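Local coordinates for beta-fructofuranosidase (PDB 6NOB), which probably hydrolyses beta-fructofuranosides such as sucrose, as a retaining glycoside hydrolase of family 32, at residues D83-N88 / D245-R250; L135-G140 / A210-N215. One frame throughout, in Å; residues are numbered along the deposited sequence.

Interaction 1 (D83-N88 / D245-R250); sequences DDLLDN and DGVHVR
Leu85 and Leu86, neighbours on one helical turn, divide a single valine between them: Leu85 CD2 touches Val247 CG1 at 3.7 Å, while Leu86 CG lies 3.8 Å from Val247 CG2. Helix 85-88, set between strands 72-80 and 91-92 of the N-terminal beta domain, is packed against a loop of the beta-propeller. Val247 has CG1 anti to its backbone N (chi1 175°), which spreads its two methyls toward different leucines; a beta-branched residue suits this. Leu85 meets it at about a right angle, whereas Leu86 slides past in the opposite sense and carries CD2 to 3.5 Å from Gly246 O. Glycine fits this place because a beta carbon would press on Leu86 CD1 and the carbonyl before it. Were Leu86 cut back to an alanine, a gap would probably open beside Val247 CG2 and the Gly246 carbonyl. The loop is shaped by an Asx turn: Asp245 OD1 accepts from Val247 N at 3.0 Å, above the carboxylate plane, and from His248 N through its syn lone pair. OD2 takes His248 ND1 almost straight (171°), in the imidazole plane. With NE2 bonded to Glu81 OE1, the ring is held at both nitrogens; Val247 CG1 rests 3.8 Å above its centre.

Interaction 2 (L135-G140 / A210-N215); sequences LCQFQG and AGNEAN
Gln139 turns back over its own hairpin to seize Ala214. Its CB points away from 210-215, but chi1 of -75° sets CG beside the backbone N and brings the chain round. CG then lies 3.9 Å above the centre of the Phe138 ring, a CH-pi-like cover, and also borders Ala214 O. From there the chain runs extended: CD passes Ala214 O at 3.8 Å, and NE2 donates to that oxygen at 3.0 Å, with the acceptor close to the amide plane of Gln139. A second NE2 bond goes to a water that in turn donates to Asn215 O, so the long side chain of glutamine serves two carbonyls of the loop, Ala214 O directly and Asn215 O through the water.

The Phe138 ring, with Gln139 CG over one face, meets the loop by its edge, where CE1 reaches Ala214 CB at 3.6 Å; a small methyl suits this close approach. Gln139 and Gly140 both have left-handed backbone angles, fitting a type I' hairpin turn. Gln139 N bonds to Gly211 O at 2.9 Å, nearly straight at 170° but from above the carbonyl plane, while Ala214 N approaches the same oxygen from the opposite face. Gly140 N gives a weak bond to Asn212 OD1. Gly211 must lack a side chain, since a beta carbon would collide with Gln137 O, which instead sits 3.0 Å from Gly211 CA in a CA-H...O contact.

The hairpin of strands 127-138 and 141-149 thus meets the loop between strands 190-202 and 216-227, joining successive blades of the propeller. Phe138 also packs on Ile217 of strand 216-227 and Ala214 on Thr201 of strand 190-202, while Asp444 bonds to both Gln137 and Asn212.

How the interactions relate
From the N terminus the chain lays down most of the small beta domain, passes through 83-88, the first half of interaction 1, adds strand 91-92 and enters the propeller. Segment 135-140 follows at the end of the strand carrying the family's WMNDPNG signature, and 210-215 closes interaction 2, in the loop between two adjacent strands of the next blade. Only then does 245-250, the loop joining strands 235-243 and 253-256, return to the helix and complete interaction 1. The smaller loop lies within the larger, without crossing. Interaction 1 ties the N-terminal domain to the propeller, interaction 2 blade to blade. Their centres are about 14 Å apart; Phe138 CE2 approaches Gly246 N at 4.2 Å.

Interaction 1 (D83-N88 / D245-R250)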
# COMPACT_ATOMS: atom_id res chain seq x y z
N ASP A 83 -9.92 27.21 4.66
CA ASP A 83 -8.76 27.69 5.42
C ASP A 83 -8.11 26.51 6.13
O ASP A 83 -8.80 25.63 6.66
CB ASP A 83 -9.17 28.76 6.42
CG ASP A 83 -9.49 30.09 5.76
OD1 ASP A 83 -9.19 30.25 4.56
OD2 ASP A 83 -10.03 30.99 6.46
N ASP A 84 -6.78 26.49 6.13
CA ASP A 84 -6.00 25.47 6.82
C ASP A 84 -6.40 24.07 6.34
O ASP A 84 -6.84 23.21 7.11
CB ASP A 84 -6.15 25.60 8.34
CG ASP A 84 -5.72 26.97 8.85
OD1 ASP A 84 -4.59 27.39 8.54
OD2 ASP A 84 -6.53 27.63 9.53
N LEU A 85 -6.24 23.86 5.04
CA LEU A 85 -6.63 22.60 4.42
C LEU A 85 -5.88 21.42 5.02
O LEU A 85 -6.44 20.32 5.16
CB LEU A 85 -6.40 22.67 2.91
CG LEU A 85 -7.05 21.63 2.01
CD1 LEU A 85 -8.51 21.43 2.37
CD2 LEU A 85 -6.90 22.06 0.56
N LEU A 86 -4.61 21.62 5.40
CA LEU A 86 -3.81 20.54 5.97
C LEU A 86 -4.38 20.05 7.29
O LEU A 86 -4.21 18.88 7.65
CB LEU A 86 -2.37 21.01 6.18
CG LEU A 86 -1.38 20.84 5.04
CD1 LEU A 86 -0.04 21.40 5.48
CD2 LEU A 86 -1.26 19.38 4.64
N ASP A 87 -5.05 20.92 8.04
CA ASP A 87 -5.60 20.55 9.34
C ASP A 87 -7.06 20.13 9.25
O ASP A 87 -7.48 19.22 9.99
CB ASP A 87 -5.47 21.71 10.33
CG ASP A 87 -4.02 22.09 10.58
OD1 ASP A 87 -3.19 21.18 10.78
OD2 ASP A 87 -3.72 23.30 10.57
N ASN A 88 -7.85 20.76 8.38
CA ASN A 88 -9.26 20.42 8.26
C ASN A 88 -9.52 19.33 7.24
O ASN A 88 -10.43 18.52 7.43
CB ASN A 88 -10.07 21.66 7.89
CG ASN A 88 -10.01 22.72 8.96
OD1 ASN A 88 -10.59 22.57 10.03
ND2 ASN A 88 -9.30 23.81 8.68
N ASP A 245 3.46 23.25 -0.86
CA ASP A 245 2.65 23.70 0.26
C ASP A 245 2.02 22.54 1.04
O ASP A 245 1.17 22.78 1.91
CB ASP A 245 1.57 24.68 -0.21
CG ASP A 245 0.56 24.04 -1.16
OD1 ASP A 245 0.66 22.83 -1.45
OD2 ASP A 245 -0.34 24.77 -1.62
N GLY A 246 2.42 21.31 0.77
CA GLY A 246 1.87 20.16 1.46
C GLY A 246 0.55 19.65 0.93
O GLY A 246 0.04 18.65 1.45
N VAL A 247 -0.02 20.30 -0.09
CA VAL A 247 -1.34 19.92 -0.59
C VAL A 247 -1.33 19.78 -2.11
O VAL A 247 -1.71 18.74 -2.65
CB VAL A 247 -2.41 20.93 -0.15
CG1 VAL A 247 -3.75 20.60 -0.78
CG2 VAL A 247 -2.52 20.97 1.37
N HIS A 248 -0.90 20.83 -2.81
CA HIS A 248 -1.03 20.90 -4.26
C HIS A 248 0.26 20.46 -4.96
O HIS A 248 1.37 20.68 -4.46
CB HIS A 248 -1.39 22.31 -4.71
CG HIS A 248 -2.64 22.84 -4.07
ND1 HIS A 248 -2.61 23.64 -2.94
CD2 HIS A 248 -3.94 22.68 -4.39
CE1 HIS A 248 -3.85 23.95 -2.60
NE2 HIS A 248 -4.68 23.38 -3.47
N VAL A 249 0.10 19.84 -6.14
CA VAL A 249 1.23 19.42 -6.96
C VAL A 249 1.59 20.53 -7.93
O VAL A 249 0.75 21.35 -8.31
CB VAL A 249 0.92 18.10 -7.70
CG1 VAL A 249 -0.02 18.34 -8.87
CG2 VAL A 249 2.21 17.44 -8.17
N ARG A 250 2.86 20.56 -8.32
CA ARG A 250 3.37 21.48 -9.33
C ARG A 250 3.93 20.68 -10.51
O ARG A 250 3.79 19.46 -10.57
CB ARG A 250 4.40 22.43 -8.72
CG ARG A 250 3.79 23.47 -7.81
CD ARG A 250 2.66 24.20 -8.52
NE ARG A 250 2.08 25.26 -7.70
CZ ARG A 250 1.32 26.24 -8.17
NH1 ARG A 250 1.03 26.30 -9.47
NH2 ARG A 250 0.84 27.16 -7.35

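Interaction 2 (L135-G140 / A210-N215)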
# COMPACT_ATOMS: atom_id res chain seq x y z
N LEU A 135 5.89 8.38 0.80
CA LEU A 135 5.96 8.39 2.26
C LEU A 135 7.08 9.30 2.74
O LEU A 135 8.22 9.20 2.26
CB LEU A 135 6.16 6.96 2.78
CG LEU A 135 5.03 6.01 2.40
CD1 LEU A 135 5.33 4.60 2.87
CD2 LEU A 135 3.72 6.50 2.98
N CYS A 136 6.76 10.18 3.68
CA CYS A 136 7.74 11.10 4.23
C CYS A 136 7.14 11.78 5.45
O CYS A 136 5.93 11.77 5.67
CB CYS A 136 8.19 12.14 3.20
SG CYS A 136 6.91 13.26 2.61
N GLN A 137 8.02 12.35 6.27
CA GLN A 137 7.65 13.33 7.28
C GLN A 137 8.01 14.70 6.72
O GLN A 137 9.16 14.92 6.33
CB GLN A 137 8.36 13.08 8.61
CG GLN A 137 7.82 13.93 9.75
CD GLN A 137 8.24 13.43 11.12
OE1 GLN A 137 9.27 12.79 11.26
NE2 GLN A 137 7.43 13.74 12.13
N PHE A 138 7.03 15.60 6.67
CA PHE A 138 7.23 16.90 6.05
C PHE A 138 6.61 17.97 6.93
O PHE A 138 5.39 17.97 7.15
CB PHE A 138 6.61 16.94 4.64
CG PHE A 138 6.74 18.26 3.96
CD1 PHE A 138 7.99 18.76 3.61
CD2 PHE A 138 5.62 19.01 3.66
CE1 PHE A 138 8.11 19.98 2.98
CE2 PHE A 138 5.73 20.24 3.03
CZ PHE A 138 6.98 20.72 2.69
N GLN A 139 7.44 18.88 7.43
CA GLN A 139 7.00 20.03 8.23
C GLN A 139 6.08 19.58 9.36
O GLN A 139 4.99 20.12 9.56
CB GLN A 139 6.32 21.08 7.35
CG GLN A 139 7.31 21.89 6.51
CD GLN A 139 6.63 22.75 5.45
OE1 GLN A 139 5.41 22.79 5.36
NE2 GLN A 139 7.44 23.43 4.64
N GLY A 140 6.53 18.56 10.10
CA GLY A 140 5.83 18.09 11.28
C GLY A 140 4.74 17.07 11.04
O GLY A 140 4.18 16.55 12.01
N ALA A 210 16.23 17.23 6.30
CA ALA A 210 15.24 16.64 7.19
C ALA A 210 13.87 17.24 6.92
O ALA A 210 13.74 18.39 6.49
CB ALA A 210 15.64 16.87 8.65
N GLY A 211 12.83 16.44 7.19
CA GLY A 211 11.48 16.84 6.81
C GLY A 211 10.99 18.08 7.53
O GLY A 211 10.27 18.90 6.94
N ASN A 212 11.34 18.23 8.81
CA ASN A 212 10.85 19.39 9.55
C ASN A 212 11.47 20.69 9.07
O ASN A 212 10.86 21.75 9.23
CB ASN A 212 11.11 19.20 11.05
CG ASN A 212 9.96 18.48 11.75
OD1 ASN A 212 9.09 17.90 11.11
ND2 ASN A 212 9.97 18.52 13.08
N GLU A 213 12.65 20.63 8.45
CA GLU A 213 13.33 21.80 7.92
C GLU A 213 13.08 22.00 6.43
O GLU A 213 13.61 22.96 5.85
CB GLU A 213 14.83 21.69 8.15
CG GLU A 213 15.22 21.09 9.49
CD GLU A 213 16.72 20.89 9.62
OE1 GLU A 213 17.14 19.96 10.33
OE2 GLU A 213 17.48 21.67 8.99
N ALA A 214 12.30 21.12 5.80
CA ALA A 214 12.16 21.14 4.35
C ALA A 214 11.23 22.26 3.89
O ALA A 214 10.39 22.77 4.65
CB ALA A 214 11.64 19.79 3.85
N ASN A 215 11.40 22.64 2.63
CA ASN A 215 10.54 23.63 1.99
C ASN A 215 9.56 23.02 1.00
O ASN A 215 8.58 23.68 0.64
CB ASN A 215 11.38 24.68 1.26
CG ASN A 215 12.11 25.60 2.22
OD1 ASN A 215 13.33 25.56 2.34
ND2 ASN A 215 11.35 26.44 2.92
O HOH W 1 6.84 25.33 2.44